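Local coordinates for 3-polyprenyl-4-hydroxybenzoate decarboxylase and related decarboxylases (Pelotomaculum thermopropionicum, PDB 6H6X), which belongs to the UbiD family of prenylated-FMN-dependent decarboxylases and, as an HmfF enzyme, interconverts 2,5-furandicarboxylic acid with 2-furoic acid and carbon dioxide, at residues B[54-59]-B[116-121]; B[111-116]-B[276-281]; B[132-137]-B[186-191]; B[158-163]-B[270-275]; B[238-243]-B[284-289]. The protein carries 8 engineered substitutions. All coordinates share one frame; numbering follows the deposited sequence.

Contact 1. Residues B[54-59]-B[116-121]; sequences VPVVTG and MLPIPT
Apolar packing of the Pro-118 ring against Val-54 and Val-56 joins strand 56-58 and the residues leading into it to the loop that follows helix 113-116. The interface is small, about 200 Å² in all, and Pro-118 makes the largest single contribution. Its ring presents a different carbon to each valine. Val-54 crosses the ring at about a right angle, with CG1 lying 3.7 Å from Pro-118 CD. Val-56 runs past the ring in the opposite direction, and its CG2 comes within 3.4 Å of Pro-118 CG, tighter than an ordinary van der Waals contact. This methyl reaches the ring because Val-56 sets CG1 opposite the backbone N (chi1 170°), which puts CG2 beside that N. The backbone joins in as well: Val-54 O stands 3.6 Å from Pro-118 CG, a polar atom against an aliphatic one. At the margin, Val-54 CG2 approaches Met-116 O.

The loop turns sharply where this packing occurs. Pro-118 occupies the centre of an inverse gamma turn, closed by a weak 2.8 Å bond from Ile-119 N to Leu-117 O. Tyr-286 of strand 286-287, the sheet neighbour of strand 56-58, also packs on Val-54 and Pro-118. The example illustrates how a proline-centred gamma turn can dock on the start of a strand, here joining the UbiD N-terminal region to the flavin-binding region.

Contact 2. Residues B[111-116]-B[276-281]; sequences IDLLKM and TAVTHR
Ile-111 and the single-turn helix 113-116 lie over the last part of strand 264-280, with backbones coming nearest at Ile-111 and Ala-277, whose CA atoms are 7.2 Å apart. Val-278 is the centre of the packing, since its two methyl groups serve different partners. CG1 meets the terminal methyl of Met-116, with Met-116 CE only 3.4 Å from Val-278 CG1, a tight carbon contact between side chains that slide past each other in opposite directions. CG2 receives Leu-113, whose CD2 stands 3.7 Å from Val-278 CG2, and more distantly CG2 of Ile-111. The Met-116 chain is extended as far as SD and then bends at its last torsion (chi3 58°), which carries CE back over the strand. There the same methyl also approaches the imidazole of His-280 at a slant, with Met-116 CE 3.9 Å from His-280 CD2.

Helix capping provides the polar counterpart. Asp-112 takes the N-cap position, and its OD1 accepts a weak 3.4 Å bond from Lys-115 N. The strand has an irregularity of its own, a classic beta bulge in which Thr-276 and Ala-277 both face Glu-243 of strand 240-246. Ile-111 CD1 rests on the backbone of the bulge, 3.7 Å from Ala-277 N. Beyond the two segments, Ile-107 of strand 105-107 packs on both Met-116 and His-280, while the hydroxyl of Tyr-52 hydrogen-bonds to Leu-114 O.

Contact 3. Residues B[132-137]-B[186-191]; sequences TAAILI and IALAIG
Ala-187 O is gripped by two groups of the opposite strand: Ile-137 N donates a nearly straight bond of 2.7 Å (171° at the hydrogen), and Leu-136 CA adds a CA-H...O contact. Ile-135 O is held in the same way, taking Ala-189 N at 2.9 Å and Leu-188 CA at 3.2 Å. Strands 134-137 and 186-190 are thus antiparallel, with Ile-135/Ala-189 and Ile-137/Ala-187 as hydrogen-bonded pairs and Leu-136/Leu-188 as a non-hydrogen-bonded one.

Leu-136 points to the face it shares with Leu-188. Its CG swings opposite the backbone N (chi1 -169°), which places its branches between two partners: Leu-188 CD2 lies 3.7 Å from Leu-136 CG, and Ile-186 CG2 is 3.9 Å from Leu-136 CD2. An alanine here is likely to open a gap between Ile-186 and Leu-188 and to deprive His-151, a prenylated-FMN-binding residue, of a packing neighbour. On the other face Ile-135 CG1 rests against Ala-189 CB, where the small methyl allows close approach.

Past the regular pairing, a water bridges the two segments, donating to Ala-133 O at 2.6 Å and accepting from Gly-191 N at 2.8 Å. Every touching residue is buried, so backbone bonds and one water supply the polar satisfaction while aliphatic groups fill the faces, giving an apolar, backbone-bonded wall beside the flavin pocket that Thr-132 lines.

Contact 4. Residues B[158-163]-B[270-275]; sequences PDRLGI and RPVVEV
One face of the Arg-160 guanidinium is covered by Val-272, whose CG1 sits 3.5 Å above its plane, offset toward the rim. The same methyl also touches the aliphatic part of the arginine, 3.6 Å from Arg-160 CG, because the chain runs extended from CG to NE and passes slantwise over the valine. The charged end finds its principal partner outside the pair of strands, in a salt bridge from NH2 to Glu-252. Glu-274 is a looser companion, its OE2 4.5 Å from Arg-160 NH1, beyond a salt bridge. With a serine in place of Arg-160, Glu-252 would probably be left without its charged mate and Val-272 without the flat group that it covers.

Beneath these side chains runs a regular antiparallel ladder. Leu-161 and Val-273 form a hydrogen-bonded pair, the bond from Val-273 N to Leu-161 O being 2.8 Å long and almost linear at 175°. At one end Val-275 N reaches Asp-159 O at 2.9 Å from well above the carbonyl plane; at the other, Ile-163 N makes a longer bond of 3.2 Å to Pro-271 O. There Ile-163 CG2 packs on Pro-271 CB at 3.8 Å, the two side chains crossing at about a right angle. Strand 160-163 lies between strands 146-157 and 264-280 in the curled sheet: Ile-163 packs on His-151 and Leu-153 of the former, while Leu-161 and Val-275 both meet Leu-113 of helix 113-116.

Contact 5. Residues B[238-243]-B[284-289]; sequences AEIVIE and PVYHTI
Glu-239 and Ile-240, the two residues of a classic beta bulge opposite Ile-190 of the neighbouring strand, meet Pro-284, Val-285 and Tyr-286. The irregularity marks the start of strand 240-246 in the split beta-barrel of the flavin-binding domain. The two side chains approach the 284-289 segment in different ways. Glu-239 bends at its second torsion (chi2 -72°), turning its carboxylate onto the backbone of segment 284-289, where OE1 accepts Val-285 N at 2.8 Å. The bond is nearly straight (167°), yet the donor comes from above the carboxylate plane, 44° out of it. OE2 is engaged elsewhere, in a salt bridge with Arg-6, so the buried carboxylate has a partner for each oxygen, and the arginine would probably favour its charged form.

Ile-240 supplies the apolar half. It meets Pro-284 at a slant, with CG1 standing 4.0 Å from Pro-284 CB. Against Tyr-286 it lies at about a right angle, and its terminal methyl CD1 reaches the ring obliquely, 4.1 Å from Tyr-286 CD2. Glu-239 also touches through its stem, with Glu-239 CB 3.3 Å from Val-285 O.

In the fold
Four contacts, 2 to 5, lie within the Rift-related domain, and contact 1 ties that domain to the N-terminal one. Strand 264-280 serves contacts 2 and 4, whose centres are 13 Å apart; strand 240-246 runs beside it and pairs on its other side with strand 184-190, so that the centres of contacts 3 and 5 are 8 Å apart. Contacts 1 and 5 share a second sheet through strands 56-58 and 286-287, and contacts 1 and 2 share Met-116. Contacts 3 and 4 are nested inside the chain loop closed by contact 2. Distant segments thus build one curled barrel and fasten a smaller mixed sheet to it; contact 3 supplies Thr-132 and contact 5 Ile-289 to the flavin pocket.

Contact 1. Residues B[54-59]-B[116-121]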
# COMPACT_ATOMS: atom_id res chain seq x y z
N VAL B 54 -19.44 6.33 32.56
CA VAL B 54 -18.00 6.22 32.24
C VAL B 54 -17.75 6.34 30.72
O VAL B 54 -18.31 5.57 29.96
CB VAL B 54 -17.47 4.87 32.78
CG1 VAL B 54 -16.03 4.61 32.32
CG2 VAL B 54 -17.61 4.83 34.31
N PRO B 55 -16.89 7.26 30.27
CA PRO B 55 -16.47 7.29 28.88
C PRO B 55 -15.47 6.18 28.50
O PRO B 55 -14.92 5.53 29.39
CB PRO B 55 -15.82 8.66 28.72
CG PRO B 55 -15.36 9.02 30.04
CD PRO B 55 -16.21 8.31 31.05
N VAL B 56 -15.31 5.96 27.18
CA VAL B 56 -14.44 4.92 26.63
C VAL B 56 -13.47 5.59 25.71
O VAL B 56 -13.87 6.44 24.92
CB VAL B 56 -15.22 3.85 25.90
CG1 VAL B 56 -14.29 2.92 25.12
CG2 VAL B 56 -16.04 3.05 26.89
N VAL B 57 -12.17 5.28 25.82
CA VAL B 57 -11.19 5.82 24.90
C VAL B 57 -10.59 4.64 24.10
O VAL B 57 -10.46 3.51 24.60
CB VAL B 57 -10.16 6.71 25.62
CG1 VAL B 57 -9.21 5.90 26.50
CG2 VAL B 57 -9.36 7.53 24.67
N THR B 58 -10.31 4.87 22.83
CA THR B 58 -9.66 3.87 21.99
C THR B 58 -8.64 4.54 21.07
O THR B 58 -8.77 5.72 20.79
CB THR B 58 -10.65 2.98 21.24
OG1 THR B 58 -9.96 1.86 20.64
CG2 THR B 58 -11.40 3.77 20.19
N GLY B 59 -7.60 3.80 20.69
CA GLY B 59 -6.62 4.26 19.71
C GLY B 59 -5.67 5.30 20.28
O GLY B 59 -5.46 6.33 19.66
N MET B 116 -20.73 -1.64 36.28
CA MET B 116 -19.83 -0.51 36.53
C MET B 116 -19.16 0.04 35.28
O MET B 116 -18.93 1.26 35.16
CB MET B 116 -18.71 -0.92 37.47
CG MET B 116 -19.15 -1.36 38.85
SD MET B 116 -17.75 -2.06 39.72
CE MET B 116 -16.67 -0.65 39.66
N LEU B 117 -18.82 -0.86 34.35
CA LEU B 117 -17.87 -0.51 33.30
C LEU B 117 -18.42 -0.78 31.91
O LEU B 117 -19.02 -1.84 31.63
CB LEU B 117 -16.60 -1.30 33.48
CG LEU B 117 -15.88 -1.14 34.82
CD1 LEU B 117 -14.65 -2.03 34.83
CD2 LEU B 117 -15.51 0.32 35.10
N PRO B 118 -18.21 0.18 31.01
CA PRO B 118 -18.69 0.07 29.65
C PRO B 118 -17.79 -0.86 28.80
O PRO B 118 -17.16 -0.41 27.89
CB PRO B 118 -18.61 1.51 29.16
CG PRO B 118 -17.41 2.06 29.88
CD PRO B 118 -17.49 1.44 31.24
N ILE B 119 -17.80 -2.14 29.10
CA ILE B 119 -16.92 -3.06 28.46
C ILE B 119 -17.56 -3.40 27.12
O ILE B 119 -18.63 -4.00 27.11
CB ILE B 119 -16.72 -4.32 29.31
CG1 ILE B 119 -16.11 -3.92 30.65
CG2 ILE B 119 -15.84 -5.33 28.59
CD1 ILE B 119 -16.14 -4.99 31.67
N PRO B 120 -16.88 -3.07 26.00
CA PRO B 120 -17.47 -3.27 24.68
C PRO B 120 -17.56 -4.69 24.21
O PRO B 120 -16.84 -5.56 24.70
CB PRO B 120 -16.50 -2.51 23.74
CG PRO B 120 -15.62 -1.68 24.64
CD PRO B 120 -15.53 -2.50 25.88
N THR B 121 -18.43 -4.89 23.23
CA THR B 121 -18.45 -6.12 22.41
C THR B 121 -17.91 -5.68 21.05
O THR B 121 -18.38 -4.69 20.46
CB THR B 121 -19.88 -6.68 22.36
OG1 THR B 121 -20.36 -6.81 23.70
CG2 THR B 121 -19.93 -8.01 21.74

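Contact 2. Residues B[111-116]-B[276-281]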
# COMPACT_ATOMS: atom_id res chain seq x y z
N ILE B 111 -20.06 -6.95 43.62
CA ILE B 111 -19.28 -6.50 42.48
C ILE B 111 -19.99 -6.97 41.24
O ILE B 111 -20.19 -8.18 41.07
CB ILE B 111 -17.87 -7.12 42.48
CG1 ILE B 111 -17.04 -6.60 43.66
CG2 ILE B 111 -17.16 -6.82 41.16
CD1 ILE B 111 -15.83 -7.46 43.97
N ASP B 112 -20.32 -6.02 40.37
CA ASP B 112 -20.88 -6.34 39.05
C ASP B 112 -20.14 -5.55 37.96
O ASP B 112 -20.40 -4.34 37.77
CB ASP B 112 -22.40 -6.04 39.02
CG ASP B 112 -23.12 -6.67 37.80
OD1 ASP B 112 -22.53 -6.79 36.69
OD2 ASP B 112 -24.30 -7.02 37.94
N LEU B 113 -19.24 -6.25 37.24
CA LEU B 113 -18.33 -5.58 36.29
C LEU B 113 -19.07 -4.88 35.16
O LEU B 113 -18.85 -3.69 34.90
CB LEU B 113 -17.28 -6.53 35.74
CG LEU B 113 -16.21 -7.04 36.70
CD1 LEU B 113 -15.32 -8.00 35.93
CD2 LEU B 113 -15.36 -5.93 37.31
N LEU B 114 -19.99 -5.62 34.52
CA LEU B 114 -20.82 -5.02 33.46
C LEU B 114 -21.70 -3.86 33.87
O LEU B 114 -22.01 -3.02 33.02
CB LEU B 114 -21.68 -6.06 32.73
CG LEU B 114 -21.16 -6.62 31.40
CD1 LEU B 114 -22.31 -7.30 30.64
CD2 LEU B 114 -20.52 -5.56 30.50
N LYS B 115 -22.13 -3.82 35.13
CA LYS B 115 -22.88 -2.65 35.62
C LYS B 115 -21.96 -1.44 35.79
O LYS B 115 -22.37 -0.32 35.49
CB LYS B 115 -23.61 -2.91 36.95
CG LYS B 115 -24.94 -3.66 36.82
CD LYS B 115 -26.09 -3.00 37.60
CE LYS B 115 -25.89 -3.03 39.11
NZ LYS B 115 -26.03 -4.39 39.72
N MET B 116 -20.73 -1.64 36.28
CA MET B 116 -19.83 -0.51 36.53
C MET B 116 -19.16 0.04 35.28
O MET B 116 -18.93 1.26 35.16
CB MET B 116 -18.71 -0.92 37.47
CG MET B 116 -19.15 -1.36 38.85
SD MET B 116 -17.75 -2.06 39.72
CE MET B 116 -16.67 -0.65 39.66
N THR B 276 -12.20 -10.17 43.27
CA THR B 276 -12.38 -9.90 44.70
C THR B 276 -12.44 -8.42 45.05
O THR B 276 -12.79 -8.07 46.16
CB THR B 276 -11.29 -10.58 45.51
OG1 THR B 276 -10.00 -10.10 45.11
CG2 THR B 276 -11.33 -12.10 45.29
N ALA B 277 -12.14 -7.54 44.09
CA ALA B 277 -12.29 -6.11 44.29
C ALA B 277 -12.03 -5.33 43.02
O ALA B 277 -11.35 -5.80 42.13
CB ALA B 277 -11.32 -5.63 45.38
N VAL B 278 -12.52 -4.10 43.00
CA VAL B 278 -12.35 -3.18 41.93
C VAL B 278 -12.06 -1.86 42.57
O VAL B 278 -12.79 -1.47 43.42
CB VAL B 278 -13.64 -3.00 41.10
CG1 VAL B 278 -13.49 -1.86 40.10
CG2 VAL B 278 -14.02 -4.29 40.38
N THR B 279 -11.02 -1.14 42.12
CA THR B 279 -10.78 0.24 42.57
C THR B 279 -10.59 1.10 41.37
O THR B 279 -10.11 0.65 40.32
CB THR B 279 -9.54 0.39 43.53
OG1 THR B 279 -8.30 0.33 42.80
CG2 THR B 279 -9.49 -0.73 44.57
N HIS B 280 -10.95 2.36 41.49
CA HIS B 280 -10.84 3.25 40.38
C HIS B 280 -10.73 4.67 40.80
O HIS B 280 -11.07 5.02 41.92
CB HIS B 280 -11.98 3.04 39.36
CG HIS B 280 -13.36 3.29 39.87
ND1 HIS B 280 -13.92 4.55 39.91
CD2 HIS B 280 -14.31 2.44 40.32
CE1 HIS B 280 -15.15 4.46 40.39
NE2 HIS B 280 -15.40 3.18 40.66
N ARG B 281 -10.21 5.48 39.89
CA ARG B 281 -10.36 6.90 40.00
C ARG B 281 -11.84 7.32 40.04
O ARG B 281 -12.77 6.67 39.45
CB ARG B 281 -9.77 7.62 38.81
CG ARG B 281 -8.27 7.66 38.77
CD ARG B 281 -7.86 8.40 37.56
NE ARG B 281 -6.43 8.38 37.39
CZ ARG B 281 -5.61 9.45 37.44
NH1 ARG B 281 -6.04 10.68 37.67
NH2 ARG B 281 -4.30 9.27 37.26

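Contact 3. Residues B[132-137]-B[186-191]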
# COMPACT_ATOMS: atom_id res chain seq x y z
N THR B 132 -9.96 -5.84 26.84
CA THR B 132 -8.86 -6.04 25.90
C THR B 132 -7.62 -5.20 26.20
O THR B 132 -6.63 -5.41 25.54
CB THR B 132 -9.27 -5.73 24.47
OG1 THR B 132 -9.84 -4.42 24.44
CG2 THR B 132 -10.35 -6.71 24.03
N ALA B 133 -7.68 -4.28 27.15
CA ALA B 133 -6.56 -3.39 27.41
C ALA B 133 -6.01 -3.40 28.83
O ALA B 133 -5.41 -2.43 29.28
CB ALA B 133 -6.92 -1.98 27.00
N ALA B 134 -6.19 -4.50 29.52
CA ALA B 134 -5.79 -4.62 30.90
C ALA B 134 -4.43 -5.25 30.93
O ALA B 134 -4.24 -6.30 30.34
CB ALA B 134 -6.75 -5.50 31.68
N ILE B 135 -3.50 -4.61 31.64
CA ILE B 135 -2.26 -5.27 32.00
C ILE B 135 -2.51 -6.18 33.20
O ILE B 135 -3.18 -5.79 34.14
CB ILE B 135 -1.09 -4.31 32.22
CG1 ILE B 135 -1.28 -3.40 33.44
CG2 ILE B 135 -0.86 -3.49 30.97
CD1 ILE B 135 -0.03 -2.55 33.75
N LEU B 136 -2.01 -7.40 33.14
CA LEU B 136 -2.22 -8.41 34.16
C LEU B 136 -0.89 -8.57 34.91
O LEU B 136 0.08 -9.01 34.32
CB LEU B 136 -2.62 -9.73 33.53
CG LEU B 136 -3.12 -10.80 34.51
CD1 LEU B 136 -4.05 -11.76 33.78
CD2 LEU B 136 -2.00 -11.55 35.20
N ILE B 137 -0.87 -8.18 36.18
CA ILE B 137 0.32 -8.24 37.02
C ILE B 137 0.17 -9.46 37.94
O ILE B 137 -0.84 -9.62 38.60
CB ILE B 137 0.46 -6.94 37.82
CG1 ILE B 137 0.58 -5.78 36.88
CG2 ILE B 137 1.68 -6.96 38.73
CD1 ILE B 137 0.03 -4.49 37.45
N ILE B 186 -3.81 -12.13 41.20
CA ILE B 186 -3.46 -11.23 40.10
C ILE B 186 -4.08 -9.90 40.29
O ILE B 186 -5.07 -9.75 41.00
CB ILE B 186 -3.91 -11.76 38.71
CG1 ILE B 186 -5.43 -11.75 38.56
CG2 ILE B 186 -3.35 -13.16 38.45
CD1 ILE B 186 -5.89 -12.16 37.18
N ALA B 187 -3.53 -8.92 39.61
CA ALA B 187 -4.21 -7.67 39.41
C ALA B 187 -4.25 -7.22 37.94
O ALA B 187 -3.32 -7.46 37.18
CB ALA B 187 -3.55 -6.61 40.28
N LEU B 188 -5.34 -6.58 37.59
CA LEU B 188 -5.58 -6.10 36.25
C LEU B 188 -5.65 -4.61 36.30
O LEU B 188 -6.45 -4.07 37.04
CB LEU B 188 -6.91 -6.61 35.75
CG LEU B 188 -6.99 -8.14 35.67
CD1 LEU B 188 -8.43 -8.50 35.42
CD2 LEU B 188 -6.13 -8.64 34.55
N ALA B 189 -4.82 -3.91 35.53
CA ALA B 189 -4.92 -2.44 35.46
C ALA B 189 -5.25 -1.94 34.07
O ALA B 189 -4.64 -2.37 33.13
CB ALA B 189 -3.61 -1.84 35.90
N ILE B 190 -6.18 -1.01 33.99
CA ILE B 190 -6.76 -0.50 32.76
C ILE B 190 -6.62 0.99 32.76
O ILE B 190 -6.93 1.65 33.74
CB ILE B 190 -8.23 -0.88 32.65
CG1 ILE B 190 -8.42 -2.40 32.60
CG2 ILE B 190 -8.84 -0.27 31.39
CD1 ILE B 190 -9.87 -2.83 32.79
N GLY B 191 -6.11 1.56 31.68
CA GLY B 191 -6.01 3.01 31.59
C GLY B 191 -4.67 3.42 32.12
O GLY B 191 -4.55 4.09 33.17
O HOH W 1 -4.99 0.15 29.49

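Contact 4. Residues B[158-163]-B[270-275]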
# COMPACT_ATOMS: atom_id res chain seq x y z
N PRO B 158 -21.07 -11.35 36.94
CA PRO B 158 -20.82 -10.10 37.70
C PRO B 158 -19.38 -9.95 38.26
O PRO B 158 -18.85 -8.84 38.29
CB PRO B 158 -21.86 -10.14 38.85
CG PRO B 158 -22.51 -11.49 38.80
CD PRO B 158 -22.27 -12.07 37.43
N ASP B 159 -18.79 -11.07 38.65
CA ASP B 159 -17.49 -11.11 39.30
C ASP B 159 -16.63 -12.26 38.75
O ASP B 159 -15.78 -12.81 39.45
CB ASP B 159 -17.70 -11.30 40.82
CG ASP B 159 -18.24 -12.70 41.21
OD1 ASP B 159 -18.86 -13.40 40.36
OD2 ASP B 159 -18.03 -13.11 42.37
N ARG B 160 -16.85 -12.60 37.48
CA ARG B 160 -16.14 -13.72 36.88
C ARG B 160 -15.62 -13.34 35.48
O ARG B 160 -16.33 -12.68 34.72
CB ARG B 160 -17.10 -14.88 36.80
CG ARG B 160 -16.45 -16.23 36.90
CD ARG B 160 -17.54 -17.29 37.06
NE ARG B 160 -17.00 -18.64 37.14
CZ ARG B 160 -16.52 -19.21 38.25
NH1 ARG B 160 -16.47 -18.56 39.41
NH2 ARG B 160 -16.07 -20.47 38.19
N LEU B 161 -14.41 -13.79 35.15
CA LEU B 161 -13.84 -13.57 33.83
C LEU B 161 -13.20 -14.82 33.31
O LEU B 161 -12.54 -15.51 34.06
CB LEU B 161 -12.72 -12.52 33.91
CG LEU B 161 -13.10 -11.16 34.44
CD1 LEU B 161 -11.80 -10.39 34.65
CD2 LEU B 161 -13.99 -10.44 33.48
N GLY B 162 -13.35 -15.09 32.02
CA GLY B 162 -12.59 -16.16 31.33
C GLY B 162 -11.35 -15.56 30.71
O GLY B 162 -11.35 -14.45 30.20
N ILE B 163 -10.27 -16.30 30.72
CA ILE B 163 -8.99 -15.76 30.32
C ILE B 163 -8.29 -16.75 29.40
O ILE B 163 -8.21 -17.91 29.68
CB ILE B 163 -8.13 -15.40 31.56
CG1 ILE B 163 -6.82 -14.74 31.12
CG2 ILE B 163 -7.85 -16.62 32.41
CD1 ILE B 163 -5.90 -14.38 32.26
N ARG B 270 -11.11 -23.02 29.40
CA ARG B 270 -9.95 -22.19 29.79
C ARG B 270 -10.06 -21.69 31.22
O ARG B 270 -11.13 -21.79 31.83
CB ARG B 270 -9.84 -21.00 28.82
CG ARG B 270 -9.23 -21.41 27.49
CD ARG B 270 -9.13 -20.33 26.46
NE ARG B 270 -8.70 -20.91 25.19
CZ ARG B 270 -9.36 -20.83 24.03
NH1 ARG B 270 -10.51 -20.15 23.90
NH2 ARG B 270 -8.83 -21.42 22.97
N PRO B 271 -8.96 -21.13 31.76
CA PRO B 271 -9.04 -20.71 33.16
C PRO B 271 -10.02 -19.61 33.40
O PRO B 271 -10.54 -18.99 32.47
CB PRO B 271 -7.63 -20.27 33.48
CG PRO B 271 -6.80 -21.17 32.63
CD PRO B 271 -7.56 -21.27 31.33
N VAL B 272 -10.28 -19.39 34.68
CA VAL B 272 -11.29 -18.46 35.14
C VAL B 272 -10.70 -17.58 36.26
O VAL B 272 -10.00 -18.06 37.10
CB VAL B 272 -12.52 -19.23 35.67
CG1 VAL B 272 -13.56 -18.28 36.24
CG2 VAL B 272 -13.14 -20.05 34.55
N VAL B 273 -11.01 -16.30 36.23
CA VAL B 273 -10.62 -15.37 37.24
C VAL B 273 -11.87 -15.03 38.01
O VAL B 273 -12.86 -14.64 37.41
CB VAL B 273 -10.10 -14.03 36.61
CG1 VAL B 273 -9.86 -12.97 37.68
CG2 VAL B 273 -8.83 -14.27 35.82
N GLU B 274 -11.81 -15.18 39.33
CA GLU B 274 -12.82 -14.63 40.25
C GLU B 274 -12.31 -13.28 40.73
O GLU B 274 -11.18 -13.17 41.22
CB GLU B 274 -13.02 -15.56 41.46
CG GLU B 274 -13.88 -15.00 42.60
CD GLU B 274 -14.23 -16.05 43.68
OE1 GLU B 274 -13.95 -15.82 44.88
OE2 GLU B 274 -14.80 -17.12 43.34
N VAL B 275 -13.15 -12.25 40.64
CA VAL B 275 -12.73 -10.91 41.03
C VAL B 275 -13.17 -10.64 42.47
O VAL B 275 -14.33 -10.88 42.84
CB VAL B 275 -13.08 -9.80 39.99
CG1 VAL B 275 -13.76 -10.34 38.76
CG2 VAL B 275 -13.81 -8.59 40.56

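Contact 5. Residues B[238-243]-B[284-289]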
# COMPACT_ATOMS: atom_id res chain seq x y z
N ALA B 238 -3.31 4.47 37.56
CA ALA B 238 -4.21 3.78 36.63
C ALA B 238 -5.64 4.33 36.77
O ALA B 238 -5.94 4.94 37.74
CB ALA B 238 -4.19 2.27 36.85
N GLU B 239 -6.50 4.07 35.79
CA GLU B 239 -7.90 4.51 35.85
C GLU B 239 -8.69 3.53 36.63
O GLU B 239 -9.51 3.90 37.43
CB GLU B 239 -8.49 4.67 34.42
CG GLU B 239 -7.87 5.80 33.61
CD GLU B 239 -8.28 7.22 34.11
OE1 GLU B 239 -9.43 7.38 34.56
OE2 GLU B 239 -7.49 8.19 34.05
N ILE B 240 -8.45 2.24 36.38
CA ILE B 240 -9.21 1.17 36.98
C ILE B 240 -8.30 -0.01 37.30
O ILE B 240 -7.43 -0.34 36.49
CB ILE B 240 -10.31 0.67 35.99
CG1 ILE B 240 -11.37 1.75 35.71
CG2 ILE B 240 -11.02 -0.54 36.52
CD1 ILE B 240 -11.84 1.84 34.28
N VAL B 241 -8.53 -0.68 38.45
CA VAL B 241 -7.84 -1.90 38.83
C VAL B 241 -8.86 -2.92 39.25
O VAL B 241 -9.76 -2.61 40.03
CB VAL B 241 -6.83 -1.70 39.98
CG1 VAL B 241 -6.43 -3.01 40.65
CG2 VAL B 241 -5.62 -0.93 39.49
N ILE B 242 -8.70 -4.13 38.75
CA ILE B 242 -9.55 -5.23 39.10
C ILE B 242 -8.62 -6.25 39.69
O ILE B 242 -7.70 -6.72 39.05
CB ILE B 242 -10.31 -5.78 37.86
CG1 ILE B 242 -11.25 -4.70 37.31
CG2 ILE B 242 -11.09 -7.02 38.20
CD1 ILE B 242 -11.70 -5.02 35.89
N GLU B 243 -8.89 -6.60 40.95
CA GLU B 243 -8.13 -7.57 41.73
C GLU B 243 -8.83 -8.91 41.72
O GLU B 243 -10.05 -8.97 41.75
CB GLU B 243 -8.00 -7.07 43.17
CG GLU B 243 -7.46 -5.64 43.31
CD GLU B 243 -7.31 -5.16 44.74
OE1 GLU B 243 -7.55 -5.98 45.67
OE2 GLU B 243 -6.95 -3.96 44.94
N PRO B 284 -13.70 7.55 36.28
CA PRO B 284 -12.64 6.95 35.45
C PRO B 284 -12.91 6.99 33.94
O PRO B 284 -14.05 7.13 33.50
CB PRO B 284 -12.65 5.51 35.92
CG PRO B 284 -14.04 5.23 36.33
CD PRO B 284 -14.61 6.54 36.84
N VAL B 285 -11.84 6.87 33.16
CA VAL B 285 -11.92 6.62 31.71
C VAL B 285 -11.59 5.17 31.43
O VAL B 285 -10.56 4.70 31.85
CB VAL B 285 -10.94 7.49 30.94
CG1 VAL B 285 -11.25 7.44 29.47
CG2 VAL B 285 -11.02 8.92 31.44
N TYR B 286 -12.48 4.46 30.73
CA TYR B 286 -12.26 3.09 30.36
C TYR B 286 -11.53 3.05 28.97
O TYR B 286 -11.97 3.70 28.03
CB TYR B 286 -13.56 2.33 30.32
CG TYR B 286 -13.36 0.86 30.00
CD1 TYR B 286 -13.26 0.42 28.67
CD2 TYR B 286 -13.25 -0.10 30.99
CE1 TYR B 286 -13.04 -0.91 28.37
CE2 TYR B 286 -13.04 -1.44 30.68
CZ TYR B 286 -12.94 -1.81 29.36
OH TYR B 286 -12.74 -3.14 29.04
N HIS B 287 -10.45 2.28 28.87
CA HIS B 287 -9.66 2.16 27.62
C HIS B 287 -9.94 0.79 27.01
O HIS B 287 -9.90 -0.25 27.69
CB HIS B 287 -8.20 2.34 27.93
CG HIS B 287 -7.30 2.09 26.78
ND1 HIS B 287 -6.05 1.56 26.94
CD2 HIS B 287 -7.44 2.31 25.46
CE1 HIS B 287 -5.44 1.51 25.77
NE2 HIS B 287 -6.26 1.97 24.86
N THR B 288 -10.31 0.77 25.73
CA THR B 288 -10.38 -0.50 25.03
C THR B 288 -9.43 -0.50 23.83
O THR B 288 -9.15 0.56 23.26
CB THR B 288 -11.81 -0.83 24.61
OG1 THR B 288 -11.85 -2.22 24.30
CG2 THR B 288 -12.30 0.02 23.41
N ILE B 289 -8.92 -1.68 23.51
CA ILE B 289 -8.10 -1.84 22.31
C ILE B 289 -8.94 -2.67 21.36
O ILE B 289 -9.39 -3.75 21.72
CB ILE B 289 -6.77 -2.53 22.63
CG1 ILE B 289 -5.81 -1.55 23.35
CG2 ILE B 289 -6.10 -3.05 21.38
CD1 ILE B 289 -4.67 -2.29 24.08